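TRAP solute Binding Protein (Uncultured marine bacterium, PDB 5I7I) binds aromatic acids such as 3-hydroxybenzoate, probably delivering them to a TRAP-type membrane transporter for uptake. Local coordinates at residues Pro208-Pro213 / Phe277-Arg282. Sequence-based numbering, arbitrary orientation. Where two conformers were deposited one is given.
With 3HB (3-hydroxybenzoic acid), chain C.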
loop_
_atom_site.group_PDB
_atom_site.type_symbol
_atom_site.label_atom_id
_atom_site.label_comp_id
_atom_site.label_asym_id
_atom_site.label_seq_id
_atom_site.Cartn_x
_atom_site.Cartn_y
_atom_site.Cartn_z
ATOM N N PRO A 208 1.735 1.476 -8.160
ATOM C CA PRO A 208 1.218 0.404 -9.007
ATOM C C PRO A 208 0.285 0.994 -10.054
ATOM O O PRO A 208 -0.110 2.154 -9.991
ATOM C CB PRO A 208 0.465 -0.489 -8.021
ATOM C CG PRO A 208 -0.054 0.498 -7.007
ATOM C CD PRO A 208 1.003 1.565 -6.878
ATOM N N TRP A 209 -0.079 0.183 -11.040
ATOM C CA TRP A 209 -1.001 0.672 -12.065
ATOM C C TRP A 209 -2.347 1.065 -11.467
ATOM O O TRP A 209 -2.978 2.007 -11.946
ATOM C CB TRP A 209 -1.242 -0.400 -13.115
ATOM C CG TRP A 209 -0.101 -0.847 -13.950
ATOM C CD1 TRP A 209 0.460 -2.096 -13.959
ATOM C CD2 TRP A 209 0.577 -0.100 -14.965
ATOM N NE1 TRP A 209 1.444 -2.167 -14.902
ATOM C CE2 TRP A 209 1.535 -0.959 -15.540
ATOM C CE3 TRP A 209 0.456 1.198 -15.462
ATOM C CZ2 TRP A 209 2.365 -0.557 -16.574
ATOM C CZ3 TRP A 209 1.272 1.589 -16.489
ATOM C CH2 TRP A 209 2.219 0.713 -17.040
ATOM N N GLU A 210 -2.831 0.320 -10.461
ATOM C CA GLU A 210 -4.262 0.331 -10.136
ATOM C C GLU A 210 -4.744 1.691 -9.676
ATOM O O GLU A 210 -5.914 2.025 -9.888
ATOM C CB GLU A 210 -4.573 -0.718 -9.060
ATOM C CG GLU A 210 -3.974 -0.429 -7.677
ATOM C CD GLU A 210 -4.892 0.336 -6.739
ATOM O OE1 GLU A 210 -4.417 0.732 -5.645
ATOM O OE2 GLU A 210 -6.086 0.542 -7.067
ATOM N N ILE A 211 -3.876 2.473 -9.027
ATOM C CA ILE A 211 -4.266 3.773 -8.473
ATOM C C ILE A 211 -4.239 4.865 -9.528
ATOM O O ILE A 211 -4.799 5.942 -9.311
ATOM C CB ILE A 211 -3.385 4.116 -7.239
ATOM C CG1 ILE A 211 -3.948 5.297 -6.440
ATOM C CG2 ILE A 211 -1.953 4.374 -7.653
ATOM C CD1 ILE A 211 -5.338 5.070 -5.878
ATOM N N MET A 212 -3.609 4.618 -10.674
ATOM C CA MET A 212 -3.289 5.721 -11.578
ATOM C C MET A 212 -4.521 6.315 -12.228
ATOM O O MET A 212 -4.618 7.553 -12.302
ATOM C CB MET A 212 -2.267 5.270 -12.615
ATOM C CG MET A 212 -0.926 4.986 -12.008
ATOM S SD MET A 212 0.295 4.341 -13.151
ATOM C CE MET A 212 0.570 5.730 -14.227
ATOM N N PRO A 213 -5.467 5.536 -12.741
ATOM C CA PRO A 213 -6.556 6.168 -13.499
ATOM C C PRO A 213 -7.432 7.051 -12.638
ATOM O O PRO A 213 -8.030 8.003 -13.154
ATOM C CB PRO A 213 -7.310 4.972 -14.087
ATOM C CG PRO A 213 -6.265 3.883 -14.167
ATOM C CD PRO A 213 -5.468 4.069 -12.903
ATOM N N PHE A 277 -6.598 -5.676 -9.972
ATOM C CA PHE A 277 -6.819 -4.278 -10.315
ATOM C C PHE A 277 -5.740 -3.742 -11.250
ATOM O O PHE A 277 -5.983 -2.763 -11.974
ATOM C CB PHE A 277 -6.822 -3.390 -9.073
ATOM C CG PHE A 277 -7.944 -3.633 -8.078
ATOM C CD1 PHE A 277 -9.196 -4.111 -8.435
ATOM C CD2 PHE A 277 -7.720 -3.316 -6.753
ATOM C CE1 PHE A 277 -10.180 -4.279 -7.473
ATOM C CE2 PHE A 277 -8.686 -3.490 -5.807
ATOM C CZ PHE A 277 -9.926 -3.967 -6.161
ATOM N N GLU A 278 -4.549 -4.342 -11.248
ATOM C CA GLU A 278 -3.508 -3.882 -12.164
ATOM C C GLU A 278 -3.921 -4.035 -13.620
ATOM O O GLU A 278 -3.466 -3.259 -14.466
ATOM C CB GLU A 278 -2.198 -4.652 -11.959
ATOM C CG GLU A 278 -1.528 -4.470 -10.637
ATOM C CD GLU A 278 -1.100 -3.041 -10.408
ATOM O OE1 GLU A 278 -0.035 -2.637 -10.934
ATOM O OE2 GLU A 278 -1.844 -2.301 -9.730
ATOM N N VAL A 279 -4.712 -5.059 -13.946
ATOM C CA VAL A 279 -4.935 -5.452 -15.336
ATOM C C VAL A 279 -5.682 -4.368 -16.109
ATOM O O VAL A 279 -5.175 -3.908 -17.142
ATOM C CB VAL A 279 -5.625 -6.823 -15.414
ATOM C CG1 VAL A 279 -5.914 -7.191 -16.864
ATOM C CG2 VAL A 279 -4.758 -7.876 -14.747
ATOM N N PRO A 280 -6.852 -3.903 -15.664
ATOM C CA PRO A 280 -7.545 -2.886 -16.464
ATOM C C PRO A 280 -6.806 -1.571 -16.446
ATOM O O PRO A 280 -6.870 -0.824 -17.423
ATOM C CB PRO A 280 -8.929 -2.784 -15.806
ATOM C CG PRO A 280 -8.751 -3.366 -14.429
ATOM C CD PRO A 280 -7.693 -4.401 -14.565
ATOM N N ALA A 281 -6.100 -1.277 -15.354
ATOM C CA ALA A 281 -5.393 -0.007 -15.242
ATOM C C ALA A 281 -4.199 0.030 -16.177
ATOM O O ALA A 281 -3.938 1.052 -16.818
ATOM C CB ALA A 281 -4.953 0.216 -13.795
ATOM N N ARG A 282 -3.465 -1.078 -16.268
ATOM C CA ARG A 282 -2.373 -1.161 -17.233
ATOM C C ARG A 282 -2.897 -0.964 -18.646
ATOM O O ARG A 282 -2.289 -0.251 -19.452
ATOM C CB ARG A 282 -1.698 -2.521 -17.103
ATOM C CG ARG A 282 -0.556 -2.765 -18.068
ATOM C CD ARG A 282 -0.004 -4.183 -17.853
ATOM N NE ARG A 282 1.214 -4.467 -18.620
ATOM C CZ ARG A 282 1.233 -4.921 -19.872
ATOM N NH1 ARG A 282 2.390 -5.162 -20.476
ATOM N NH2 ARG A 282 0.105 -5.134 -20.527
HETATM C "C1'" 3HB C . 0.392 5.326 -2.944
HETATM O "O1'" 3HB C . 1.402 5.069 -3.649
HETATM O "O2'" 3HB C . 0.429 6.264 -2.106
HETATM C C1 3HB C . -0.905 4.552 -3.138
HETATM C C2 3HB C . -0.904 3.416 -3.945
HETATM C C3 3HB C . -2.064 2.709 -4.140
HETATM C C4 3HB C . -3.235 3.130 -3.567
HETATM C C5 3HB C . -3.239 4.262 -2.756
HETATM C C6 3HB C . -2.079 4.979 -2.542
HETATM O O3 3HB C . -2.041 1.588 -4.939
HETATM O O HOH W 1 -2.713 2.929 -15.228
#
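E278, on helix 264-287, bonds through its carboxylate to the backbone of W209 and E210, in a ligand-binding loop of this two-domain TRAP solute-binding fold. Traced outward, E278 CB lies 4.2 Å from W209 CD1; CG stands anti to the carbonyl carbon (chi1 -65°), and a bend at chi2 brings the carboxylate to the loop. E278 OE1 accepts the N-H of W209, with W209 N 2.8 Å away (N-H...O 149°), on its syn side, near the carboxylate plane, and also forms a salt bridge to K148. E278 OE2 lies 2.9 Å from E210 N and takes its N-H, but from above that plane. The carboxylate thus ties two successive loop amides to helix 264-287. Beside it, in the conformer given, R282 CB forms a CH-pi contact over one face of the W209 indole, 3.7 Å from the five-membered-ring centroid and 3° off its normal, while A281 CB packs against W209 CB and P213 CG. A water donates to A281 O and, weakly, to W209 O. E210 itself turns to the ligand: its CG sits between backbone N and carbonyl carbon, N38 binds its OE2, and the 3-hydroxybenzoate hydroxyl O3 donates to E210 OE1 at 2.6 Å.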